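Local coordinates for Alpha/beta hydrolase fold protein (Nakamurella multipartita, PDB 4Y7D), which probably acts as a hydrolase of the alpha/beta-hydrolase fold family, with a substrate that is not assigned, at residues T20-V25 / P82-E87; L37-S42 / E87-L92; A51-L56 / A63-R68; S112-A117 / V130-H135. All blocks are in the same frame, centred on the assembly; numbering follows the deposited sequence.

Contact 1 (T20-V25 / P82-E87); sequences TARGEV and PDEQAE
R22 lays its guanidinium against the aliphatic parts of E87 and E84, and this apolar contact makes most of the interface. E87 CG lies over one face of the group, offset toward the rim, and comes 3.6 Å from R22 NE; E84 CG meets the edge, 3.8 Å from R22 NH2. Bends at chi2 (-71°) and chi3 (-59°) curl the arginine over this helix turn.

The opposite charges do not touch, and any attraction between them is probably longer-range. R22 NH2 stays 4.7 Å from E84 OE2, and the E87 carboxylate, its plane 67° from the guanidinium, is instead paired through OE1 with R119.

A water bridges the segments: water 1, in the guanidinium plane, accepts from R22 NE at 2.8 Å and can donate to E84 O at 2.8 Å.

Hydrogen bonds inside T20-V25 shape the loop. T20 OG1 accepts from R22 N (2.9 Å), forming an ST turn, and donates to a lone pair of G23 O (2.8 Å), within a type I turn whose last residue has backbone angles that call for glycine.

That turn joins the antiparallel strands 16-20 and 23-31 at the sheet's edge, and beyond the contact T20 and R22 also pack on A91 of helix 82-95.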
loop_
_atom_site.group_PDB
_atom_site.type_symbol
_atom_site.label_atom_id
_atom_site.label_comp_id
_atom_site.label_asym_id
_atom_site.label_seq_id
_atom_site.Cartn_x
_atom_site.Cartn_y
_atom_site.Cartn_z
ATOM N N THR A 20 21.107 2.850 -6.967
ATOM C CA THR A 20 21.215 3.943 -5.987
ATOM C C THR A 20 22.444 3.723 -5.101
ATOM O O THR A 20 23.020 2.650 -5.046
ATOM C CB THR A 20 19.973 4.082 -5.073
ATOM O OG1 THR A 20 20.075 3.195 -3.943
ATOM C CG2 THR A 20 18.669 3.812 -5.827
ATOM N N ALA A 21 22.760 4.743 -4.322
ATOM C CA ALA A 21 23.891 4.668 -3.410
ATOM C C ALA A 21 23.615 3.637 -2.323
ATOM O O ALA A 21 24.572 3.154 -1.723
ATOM C CB ALA A 21 24.181 6.038 -2.788
ATOM N N ARG A 22 22.334 3.335 -2.079
ATOM C CA ARG A 22 21.950 2.316 -1.075
ATOM C C ARG A 22 21.727 0.915 -1.659
ATOM O O ARG A 22 21.411 -0.033 -0.904
ATOM C CB ARG A 22 20.731 2.783 -0.323
ATOM C CG ARG A 22 20.929 4.063 0.497
ATOM C CD ARG A 22 21.803 3.862 1.726
ATOM N NE ARG A 22 21.226 2.842 2.614
ATOM C CZ ARG A 22 21.678 2.595 3.838
ATOM N NH1 ARG A 22 22.735 3.277 4.316
ATOM N NH2 ARG A 22 21.085 1.649 4.593
ATOM N N GLY A 23 21.912 0.766 -2.969
ATOM C CA GLY A 23 21.725 -0.507 -3.682
ATOM C C GLY A 23 20.739 -0.378 -4.823
ATOM O O GLY A 23 20.143 0.675 -5.046
ATOM N N GLU A 24 20.529 -1.481 -5.524
ATOM C CA GLU A 24 19.587 -1.495 -6.620
ATOM C C GLU A 24 18.148 -1.540 -6.116
ATOM O O GLU A 24 17.857 -2.169 -5.102
ATOM C CB GLU A 24 19.895 -2.670 -7.562
ATOM C CG GLU A 24 21.152 -2.415 -8.393
ATOM C CD GLU A 24 21.618 -3.597 -9.226
ATOM O OE1 GLU A 24 20.887 -4.608 -9.343
ATOM O OE2 GLU A 24 22.741 -3.512 -9.775
ATOM N N VAL A 25 17.266 -0.843 -6.819
ATOM C CA VAL A 25 15.826 -0.899 -6.513
ATOM C C VAL A 25 15.071 -0.901 -7.814
ATOM O O VAL A 25 15.385 -0.104 -8.732
ATOM C CB VAL A 25 15.330 0.234 -5.541
ATOM C CG1 VAL A 25 15.458 1.613 -6.171
ATOM C CG2 VAL A 25 13.891 0.035 -5.091
ATOM N N PRO A 82 12.578 -0.887 8.243
ATOM C CA PRO A 82 11.812 0.239 7.727
ATOM C C PRO A 82 12.686 1.481 7.507
ATOM O O PRO A 82 12.509 2.186 6.462
ATOM C CB PRO A 82 10.703 0.450 8.782
ATOM C CG PRO A 82 10.507 -0.937 9.312
ATOM C CD PRO A 82 11.830 -1.588 9.316
ATOM N N ASP A 83 13.594 1.747 8.451
ATOM C CA ASP A 83 14.483 2.899 8.327
ATOM C C ASP A 83 15.439 2.788 7.140
ATOM O O ASP A 83 15.661 3.794 6.432
ATOM C CB ASP A 83 15.276 3.137 9.596
ATOM C CG ASP A 83 15.852 4.524 9.649
ATOM O OD1 ASP A 83 15.076 5.520 9.770
ATOM O OD2 ASP A 83 17.078 4.615 9.566
ATOM N N GLU A 84 15.975 1.589 6.899
ATOM C CA GLU A 84 16.794 1.348 5.716
ATOM C C GLU A 84 15.994 1.465 4.392
ATOM O O GLU A 84 16.515 1.917 3.397
ATOM C CB GLU A 84 17.472 -0.003 5.780
ATOM C CG GLU A 84 18.498 -0.030 6.893
ATOM C CD GLU A 84 18.998 -1.420 7.274
ATOM O OE1 GLU A 84 18.376 -2.436 6.953
ATOM O OE2 GLU A 84 20.046 -1.455 7.902
ATOM N N GLN A 85 14.739 1.016 4.394
ATOM C CA GLN A 85 13.902 1.199 3.220
ATOM C C GLN A 85 13.636 2.674 2.957
ATOM O O GLN A 85 13.696 3.092 1.800
ATOM C CB GLN A 85 12.632 0.338 3.324
ATOM C CG GLN A 85 13.012 -1.132 3.311
ATOM C CD GLN A 85 11.878 -2.126 3.250
ATOM O OE1 GLN A 85 10.707 -1.752 3.126
ATOM N NE2 GLN A 85 12.238 -3.433 3.277
ATOM N N ALA A 86 13.373 3.468 3.999
ATOM C CA ALA A 86 13.281 4.928 3.843
ATOM C C ALA A 86 14.579 5.503 3.227
ATOM O O ALA A 86 14.527 6.369 2.320
ATOM C CB ALA A 86 13.025 5.584 5.161
ATOM N N GLU A 87 15.724 5.042 3.718
ATOM C CA GLU A 87 17.021 5.480 3.204
ATOM C C GLU A 87 17.157 5.141 1.741
ATOM O O GLU A 87 17.668 5.958 0.951
ATOM C CB GLU A 87 18.185 4.903 3.998
ATOM C CG GLU A 87 19.471 5.704 3.852
ATOM C CD GLU A 87 19.369 7.133 4.418
ATOM O OE1 GLU A 87 18.662 7.365 5.411
ATOM O OE2 GLU A 87 20.063 8.020 3.889
HETATM O O HOH W 1 18.990 1.188 2.409
#

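Contact 2 (L37-S42 / E87-L92)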
loop_
_atom_site.group_PDB
_atom_site.type_symbol
_atom_site.label_atom_id
_atom_site.label_comp_id
_atom_site.label_asym_id
_atom_site.label_seq_id
_atom_site.Cartn_x
_atom_site.Cartn_y
_atom_site.Cartn_z
ATOM N N LEU A 37 5.790 8.948 -4.845
ATOM C CA LEU A 37 6.333 7.647 -4.544
ATOM C C LEU A 37 5.201 6.793 -3.972
ATOM O O LEU A 37 4.530 7.208 -3.049
ATOM C CB LEU A 37 7.443 7.734 -3.523
ATOM C CG LEU A 37 8.005 6.415 -2.970
ATOM C CD1 LEU A 37 8.854 5.727 -4.045
ATOM C CD2 LEU A 37 8.739 6.682 -1.684
ATOM N N VAL A 38 4.943 5.651 -4.588
ATOM C CA VAL A 38 3.808 4.755 -4.242
ATOM C C VAL A 38 4.421 3.487 -3.623
ATOM O O VAL A 38 5.244 2.823 -4.282
ATOM C CB VAL A 38 3.023 4.408 -5.495
ATOM C CG1 VAL A 38 1.840 3.521 -5.163
ATOM C CG2 VAL A 38 2.501 5.674 -6.123
ATOM N N VAL A 39 4.002 3.173 -2.408
ATOM C CA VAL A 39 4.658 2.161 -1.582
ATOM C C VAL A 39 3.662 1.063 -1.183
ATOM O O VAL A 39 2.714 1.264 -0.400
ATOM C CB VAL A 39 5.253 2.815 -0.334
ATOM C CG1 VAL A 39 6.102 1.796 0.419
ATOM C CG2 VAL A 39 6.054 4.091 -0.679
ATOM N N HIS A 40 3.875 -0.109 -1.756
ATOM C CA HIS A 40 2.992 -1.260 -1.576
ATOM C C HIS A 40 3.063 -1.896 -0.178
ATOM O O HIS A 40 4.035 -1.749 0.590
ATOM C CB HIS A 40 3.277 -2.325 -2.692
ATOM C CG HIS A 40 4.581 -3.005 -2.548
ATOM N ND1 HIS A 40 4.817 -3.975 -1.591
ATOM C CD2 HIS A 40 5.730 -2.906 -3.274
ATOM C CE1 HIS A 40 6.056 -4.413 -1.711
ATOM N NE2 HIS A 40 6.628 -3.785 -2.713
ATOM N N GLY A 41 2.044 -2.697 0.094
ATOM C CA GLY A 41 1.943 -3.438 1.331
ATOM C C GLY A 41 2.594 -4.802 1.358
ATOM O O GLY A 41 3.548 -5.071 0.620
ATOM N N SER A 42 2.088 -5.655 2.243
ATOM C CA SER A 42 2.793 -6.880 2.619
ATOM C C SER A 42 1.889 -8.103 2.491
ATOM O O SER A 42 0.966 -8.247 3.300
ATOM C CB SER A 42 3.236 -6.802 4.062
ATOM O OG SER A 42 4.040 -5.689 4.369
ATOM N N GLU A 87 15.724 5.042 3.718
ATOM C CA GLU A 87 17.021 5.480 3.204
ATOM C C GLU A 87 17.157 5.141 1.741
ATOM O O GLU A 87 17.668 5.958 0.951
ATOM C CB GLU A 87 18.185 4.903 3.998
ATOM C CG GLU A 87 19.471 5.704 3.852
ATOM C CD GLU A 87 19.369 7.133 4.418
ATOM O OE1 GLU A 87 18.662 7.365 5.411
ATOM O OE2 GLU A 87 20.063 8.020 3.889
ATOM N N LEU A 88 16.638 3.994 1.340
ATOM C CA LEU A 88 16.641 3.594 -0.060
ATOM C C LEU A 88 15.777 4.486 -0.889
ATOM O O LEU A 88 16.174 4.872 -1.966
ATOM C CB LEU A 88 16.149 2.141 -0.209
ATOM C CG LEU A 88 16.141 1.516 -1.598
ATOM C CD1 LEU A 88 17.518 1.429 -2.209
ATOM C CD2 LEU A 88 15.508 0.135 -1.579
ATOM N N TYR A 89 14.604 4.861 -0.384
ATOM C CA TYR A 89 13.727 5.733 -1.153
ATOM C C TYR A 89 14.375 7.098 -1.390
ATOM O O TYR A 89 14.281 7.697 -2.478
ATOM C CB TYR A 89 12.361 5.990 -0.442
ATOM C CG TYR A 89 11.591 4.737 -0.047
ATOM C CD1 TYR A 89 11.750 3.542 -0.770
ATOM C CD2 TYR A 89 10.700 4.768 1.015
ATOM C CE1 TYR A 89 11.042 2.399 -0.420
ATOM C CE2 TYR A 89 10.014 3.613 1.401
ATOM C CZ TYR A 89 10.190 2.456 0.684
ATOM O OH TYR A 89 9.570 1.309 1.058
ATOM N N ALA A 90 15.029 7.620 -0.372
ATOM C CA ALA A 90 15.721 8.941 -0.519
ATOM C C ALA A 90 16.862 8.789 -1.509
ATOM O O ALA A 90 17.111 9.692 -2.316
ATOM C CB ALA A 90 16.244 9.424 0.844
ATOM N N ALA A 91 17.557 7.659 -1.450
ATOM C CA ALA A 91 18.623 7.388 -2.423
ATOM C C ALA A 91 18.083 7.195 -3.851
ATOM O O ALA A 91 18.719 7.595 -4.833
ATOM C CB ALA A 91 19.444 6.186 -1.974
ATOM N N LEU A 92 16.894 6.622 -3.970
ATOM C CA LEU A 92 16.202 6.535 -5.238
ATOM C C LEU A 92 15.869 7.957 -5.780
ATOM O O LEU A 92 16.112 8.246 -6.938
ATOM C CB LEU A 92 14.925 5.716 -5.059
ATOM C CG LEU A 92 14.003 5.639 -6.281
ATOM C CD1 LEU A 92 14.647 5.146 -7.565
ATOM C CD2 LEU A 92 12.799 4.789 -5.906
#
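L37 and Y89 mark the nearest backbone approach, their CA atoms 8.4 Å apart. The axes of strand 37-39 and helix 87-92 pass 11.4 Å from each other, with chain directions 151° apart, so the helix runs nearly antiparallel across one face of the sheet.

Three side chains, L37 and V39 from the strand and Y89 from the helix, carry most of the packing. L37 CD2 rests at the root of the tyrosine ring, 3.8 Å from Y89 CG, the two side chains crossing at about a right angle. V39 CG1 takes the far end, 3.6 Å from Y89 OH. With its CG anti to the carbonyl carbon (chi1 -54°), Y89 spans both residues of the strand. A looser apolar touch, L37 CD1 to L92 CD2 at 4.5 Å, extends the contact by one helical turn. The phenol is satisfied by S112 OG of helix 110-119.

A phenylalanine in place of Y89 would probably leave S112 OG without this mate and open a gap beside V39 CG1.

No hydrogen bond crosses between the two segments, so their cohesion rests on shape and burial, while the one polar atom at the interface, Y89 OH, ties helix 82-95 to a second helix.

Contact 3 (A51-L56 / A63-R68); sequences AMARFL and AIVVDR
A53 and A63 meet inside a beta-alpha-beta crossover, in which helix 46-58 carries the chain from strand 35-39 to the parallel neighbouring strand 62-66 of the central sheet of the alpha/beta-hydrolase fold. The evidence for close layering is the backbone spacing: the CA atoms of A53 and A63 are 6.5 Å apart. Such an approach suits two alanines, whose methyl groups touch directly, A53 CB to A63 CB at 3.8 Å.

Alternation along the strand decides which residues take part. A63 and V65 direct their side chains to the helix, whereas I64 points to the other face of the sheet, where it packs on L96 and L98. V65 adds one methyl: CG2 lies 4.2 Å from A53 CB, and the torsion of the valine (chi1 176°, CG1 anti to the backbone N) leaves CG2 as the branch that meets the alanine. A53 CB is therefore shared between the two strand residues; the two segments together bury 94 Å².

On the helix, selenomethionine M52 packs on V38 of strand 35-39. L56, though directed toward strand 62-66, makes its closer contact with V36 of strand 35-39, while R54 points away and forms a salt bridge with E205 of helix 197-209. The contact thus closes the crossover by apolar touch alone, since no hydrogen bond passes between the segments.

The helix itself is irregular here. It is kinked where F55 N and L56 N lack bonds to the preceding turn, and past A53 it keeps a weak, shorter-range bond from L56 N to A53 O of 2.9 Å.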
loop_
_atom_site.group_PDB
_atom_site.type_symbol
_atom_site.label_atom_id
_atom_site.label_comp_id
_atom_site.label_asym_id
_atom_site.label_seq_id
_atom_site.Cartn_x
_atom_site.Cartn_y
_atom_site.Cartn_z
ATOM N N ALA A 51 -1.618 -0.692 -9.378
ATOM C CA ALA A 51 -3.059 -0.686 -9.161
ATOM C C ALA A 51 -3.437 0.436 -8.188
ATOM O O ALA A 51 -4.375 1.207 -8.438
ATOM C CB ALA A 51 -3.524 -2.037 -8.616
HETATM N N MSE A 52 -2.649 0.580 -7.124
HETATM C CA MSE A 52 -2.801 1.713 -6.190
HETATM C C MSE A 52 -2.668 3.081 -6.906
HETATM O O MSE A 52 -3.362 4.035 -6.553
HETATM C CB MSE A 52 -1.758 1.664 -5.091
HETATM C CG MSE A 52 -1.916 0.494 -4.113
HETATM SE SE MSE A 52 -0.281 0.336 -2.982
HETATM C CE MSE A 52 -0.257 2.101 -2.200
ATOM N N ALA A 53 -1.751 3.157 -7.879
ATOM C CA ALA A 53 -1.365 4.408 -8.534
ATOM C C ALA A 53 -2.299 4.818 -9.641
ATOM O O ALA A 53 -2.199 5.974 -10.112
ATOM C CB ALA A 53 0.027 4.307 -9.114
ATOM N N ARG A 54 -3.170 3.933 -10.136
ATOM C CA ARG A 54 -3.943 4.351 -11.328
ATOM C C ARG A 54 -4.707 5.650 -11.150
ATOM O O ARG A 54 -4.779 6.472 -12.093
ATOM C CB ARG A 54 -4.941 3.287 -11.811
ATOM C CG ARG A 54 -4.311 2.106 -12.521
ATOM C CD ARG A 54 -5.421 1.249 -13.164
ATOM N NE ARG A 54 -4.759 0.136 -13.809
ATOM C CZ ARG A 54 -4.559 -1.072 -13.259
ATOM N NH1 ARG A 54 -5.073 -1.396 -12.076
ATOM N NH2 ARG A 54 -3.903 -1.992 -13.966
ATOM N N PHE A 55 -5.325 5.850 -9.996
ATOM C CA PHE A 55 -6.111 7.086 -9.822
ATOM C C PHE A 55 -5.219 8.350 -9.918
ATOM O O PHE A 55 -5.669 9.407 -10.341
ATOM C CB PHE A 55 -6.932 7.056 -8.517
ATOM C CG PHE A 55 -6.146 7.421 -7.282
ATOM C CD1 PHE A 55 -5.345 6.476 -6.624
ATOM C CD2 PHE A 55 -6.231 8.705 -6.729
ATOM C CE1 PHE A 55 -4.645 6.809 -5.480
ATOM C CE2 PHE A 55 -5.546 9.023 -5.580
ATOM C CZ PHE A 55 -4.746 8.065 -4.944
ATOM N N LEU A 56 -3.954 8.240 -9.509
ATOM C CA LEU A 56 -3.027 9.355 -9.532
ATOM C C LEU A 56 -2.684 9.729 -10.960
ATOM O O LEU A 56 -2.723 10.918 -11.358
ATOM C CB LEU A 56 -1.747 8.986 -8.767
ATOM C CG LEU A 56 -1.885 8.864 -7.249
ATOM C CD1 LEU A 56 -0.581 8.335 -6.650
ATOM C CD2 LEU A 56 -2.268 10.142 -6.532
ATOM N N ALA A 63 3.721 8.661 -11.096
ATOM C CA ALA A 63 3.998 7.739 -9.989
ATOM C C ALA A 63 5.347 7.041 -10.148
ATOM O O ALA A 63 5.757 6.696 -11.270
ATOM C CB ALA A 63 2.896 6.729 -9.909
ATOM N N ILE A 64 6.030 6.852 -9.021
ATOM C CA ILE A 64 7.245 6.118 -8.919
ATOM C C ILE A 64 6.863 4.917 -8.050
ATOM O O ILE A 64 6.704 5.056 -6.859
ATOM C CB ILE A 64 8.376 6.982 -8.283
ATOM C CG1 ILE A 64 8.654 8.216 -9.158
ATOM C CG2 ILE A 64 9.652 6.160 -8.067
ATOM C CD1 ILE A 64 9.303 9.354 -8.405
ATOM N N VAL A 65 6.677 3.758 -8.673
ATOM C CA VAL A 65 6.085 2.605 -7.964
ATOM C C VAL A 65 7.209 1.617 -7.711
ATOM O O VAL A 65 7.741 1.046 -8.681
ATOM C CB VAL A 65 5.052 1.915 -8.874
ATOM C CG1 VAL A 65 4.496 0.660 -8.208
ATOM C CG2 VAL A 65 3.990 2.900 -9.381
ATOM N N VAL A 66 7.633 1.486 -6.455
ATOM C CA VAL A 66 8.755 0.609 -6.144
ATOM C C VAL A 66 8.335 -0.816 -5.916
ATOM O O VAL A 66 7.188 -1.065 -5.541
ATOM C CB VAL A 66 9.489 1.045 -4.843
ATOM C CG1 VAL A 66 10.354 2.253 -5.139
ATOM C CG2 VAL A 66 8.512 1.326 -3.705
ATOM N N ASP A 67 9.290 -1.725 -6.099
ATOM C CA ASP A 67 9.297 -3.041 -5.465
ATOM C C ASP A 67 10.153 -2.878 -4.205
ATOM O O ASP A 67 11.327 -2.554 -4.298
ATOM C CB ASP A 67 9.895 -4.101 -6.372
ATOM C CG ASP A 67 8.955 -4.567 -7.446
ATOM O OD1 ASP A 67 7.854 -5.028 -7.079
ATOM O OD2 ASP A 67 9.294 -4.515 -8.670
ATOM N N ARG A 68 9.567 -3.038 -3.023
ATOM C CA ARG A 68 10.342 -2.952 -1.795
ATOM C C ARG A 68 11.301 -4.122 -1.710
ATOM O O ARG A 68 11.095 -5.165 -2.371
ATOM C CB ARG A 68 9.451 -2.845 -0.562
ATOM C CG ARG A 68 8.657 -1.529 -0.541
ATOM C CD ARG A 68 8.047 -1.227 0.820
ATOM N NE ARG A 68 6.954 -2.167 1.104
ATOM C CZ ARG A 68 7.053 -3.192 1.939
ATOM N NH1 ARG A 68 6.052 -4.031 2.066
ATOM N NH2 ARG A 68 8.176 -3.403 2.581
#

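Contact 4 (S112-A117 / V130-H135)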
loop_
_atom_site.group_PDB
_atom_site.type_symbol
_atom_site.label_atom_id
_atom_site.label_comp_id
_atom_site.label_asym_id
_atom_site.label_seq_id
_atom_site.Cartn_x
_atom_site.Cartn_y
_atom_site.Cartn_z
ATOM N N SER A 112 8.029 2.090 6.359
ATOM C CA SER A 112 9.119 2.691 5.609
ATOM C C SER A 112 8.701 4.106 5.124
ATOM O O SER A 112 9.538 5.005 5.063
ATOM C CB SER A 112 9.489 1.818 4.427
ATOM O OG SER A 112 8.434 1.575 3.498
ATOM N N SER A 113 7.438 4.288 4.836
ATOM C CA SER A 113 6.957 5.619 4.364
ATOM C C SER A 113 6.971 6.613 5.535
ATOM O O SER A 113 7.410 7.791 5.371
ATOM C CB SER A 113 5.576 5.500 3.770
ATOM O OG SER A 113 5.553 4.622 2.645
ATOM N N TYR A 114 6.450 6.190 6.703
ATOM C CA TYR A 114 6.533 7.012 7.883
ATOM C C TYR A 114 7.985 7.354 8.224
ATOM O O TYR A 114 8.278 8.531 8.562
ATOM C CB TYR A 114 5.852 6.402 9.076
ATOM C CG TYR A 114 4.344 6.385 9.017
ATOM C CD1 TYR A 114 3.602 7.561 8.743
ATOM C CD2 TYR A 114 3.645 5.208 9.197
ATOM C CE1 TYR A 114 2.235 7.557 8.747
ATOM C CE2 TYR A 114 2.247 5.181 9.207
ATOM C CZ TYR A 114 1.539 6.349 8.955
ATOM O OH TYR A 114 0.175 6.348 8.957
ATOM N N ARG A 115 8.891 6.392 8.141
ATOM C CA ARG A 115 10.300 6.713 8.396
ATOM C C ARG A 115 10.891 7.759 7.415
ATOM O O ARG A 115 11.737 8.590 7.796
ATOM C CB ARG A 115 11.178 5.461 8.427
ATOM C CG ARG A 115 10.971 4.544 9.638
ATOM C CD ARG A 115 11.053 5.282 10.976
ATOM N NE ARG A 115 12.415 5.757 11.204
ATOM C CZ ARG A 115 12.758 6.706 12.054
ATOM N NH1 ARG A 115 11.837 7.429 12.706
ATOM N NH2 ARG A 115 14.052 6.991 12.181
ATOM N N LEU A 116 10.497 7.668 6.158
ATOM C CA LEU A 116 10.950 8.627 5.161
ATOM C C LEU A 116 10.446 10.023 5.546
ATOM O O LEU A 116 11.206 10.995 5.584
ATOM C CB LEU A 116 10.425 8.239 3.780
ATOM C CG LEU A 116 10.880 9.156 2.632
ATOM C CD1 LEU A 116 12.402 9.097 2.427
ATOM C CD2 LEU A 116 10.174 8.824 1.347
ATOM N N ALA A 117 9.154 10.128 5.875
ATOM C CA ALA A 117 8.609 11.425 6.267
ATOM C C ALA A 117 9.222 11.964 7.571
ATOM O O ALA A 117 9.413 13.176 7.707
ATOM C CB ALA A 117 7.066 11.385 6.353
ATOM N N VAL A 130 -2.817 5.160 3.869
ATOM C CA VAL A 130 -4.085 4.405 3.814
ATOM C C VAL A 130 -3.917 3.155 4.671
ATOM O O VAL A 130 -3.039 2.332 4.390
ATOM C CB VAL A 130 -4.389 4.018 2.375
ATOM C CG1 VAL A 130 -5.747 3.320 2.249
ATOM C CG2 VAL A 130 -4.372 5.291 1.507
ATOM N N ALA A 131 -4.768 3.022 5.694
ATOM C CA ALA A 131 -4.799 1.833 6.564
ATOM C C ALA A 131 -3.400 1.273 6.765
ATOM O O ALA A 131 -3.132 0.096 6.483
ATOM C CB ALA A 131 -5.737 0.789 5.991
ATOM N N ALA A 132 -2.507 2.115 7.282
ATOM C CA ALA A 132 -1.076 1.829 7.288
ATOM C C ALA A 132 -0.589 1.419 8.659
ATOM O O ALA A 132 -0.961 2.008 9.690
ATOM C CB ALA A 132 -0.285 3.027 6.789
ATOM N N VAL A 133 0.316 0.448 8.667
ATOM C CA VAL A 133 0.955 0.060 9.887
ATOM C C VAL A 133 1.834 1.209 10.425
ATOM O O VAL A 133 2.801 1.607 9.798
ATOM C CB VAL A 133 1.772 -1.230 9.708
ATOM C CG1 VAL A 133 2.554 -1.572 10.967
ATOM C CG2 VAL A 133 0.878 -2.411 9.338
ATOM N N SER A 134 1.512 1.648 11.631
ATOM C CA SER A 134 2.074 2.880 12.225
ATOM C C SER A 134 2.799 2.614 13.541
ATOM O O SER A 134 3.385 3.555 14.143
ATOM C CB SER A 134 0.966 3.911 12.425
ATOM O OG SER A 134 -0.052 3.386 13.285
ATOM N N HIS A 135 2.791 1.349 13.989
ATOM C CA HIS A 135 3.496 0.963 15.188
ATOM C C HIS A 135 3.647 -0.544 15.159
ATOM O O HIS A 135 3.330 -1.160 14.159
ATOM C CB HIS A 135 2.837 1.485 16.486
ATOM C CG HIS A 135 1.448 0.956 16.774
ATOM N ND1 HIS A 135 1.191 -0.364 17.080
ATOM C CD2 HIS A 135 0.251 1.597 16.858
ATOM C CE1 HIS A 135 -0.107 -0.513 17.330
ATOM N NE2 HIS A 135 -0.698 0.661 17.174
HETATM O O HOH W 2 -1.516 4.632 9.928
#
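Y114 points its ring at the chain leaving strand 124-130, with one edge, CD2 and CE2, turned to the backbone there. V133 O lies near the ring plane, 3.7 Å from Y114 CE2, so the carbonyl faces C-H groups and not the pi cloud. S134 CB approaches the same corner obliquely, 3.7 Å from Y114 CE2, and A132 CB comes in slantwise at 4.1 Å from that atom. The ring is thus met by alternate residues A132 and S134 and by the carbonyl between them. Its first torsion (chi1 -72°, CG anti to the carbonyl carbon) carries the ring from the helix to the loop, although the nearest CA atoms, of Y114 and S134, are 7.5 Å apart.

Polar closure comes at the phenol. Water 2 sits in the ring plane, 2.6 Å from Y114 OH, and donates to A132 O at 2.7 Å. S129 OG of strand 124-130 is a second partner of the hydroxyl, while S134 OG bonds to F257 O.

Replacing Y114 with a phenylalanine would probably leave water 2 and S129 OG without their hydroxyl partner, freeing the bridge to A132 O to shift.

In alpha/beta hydrolases the helix after the fifth strand of the canonical sheet follows the nucleophile elbow; helix 110-119, after strand 101-106, is consistent with that place, and the contact packs it against the loop at the C-terminal end of strand 124-130.

How the contacts relate
Contact 1 lies at the surface, about 18 Å from the centre of the chain, whereas contacts 2, 3 and 4 are buried, with centres 9 to 11 Å from it. Contacts 1 and 2 use successive turns of helix 82-95 and share E87, one side of the helix meeting a solvent-side arginine and another the sheet. Contacts 2 and 3 involve the neighbouring strands 35-39 and 62-66, and contact 3 is nested within the chain loop that contact 2 closes. Chemistry follows depth: the edge contact sets the aliphatic parts of two glutamates and a water against an arginine, contacts 2 and 3 are apolar between their segments, and contact 4 combines apolar touches with a water bridge.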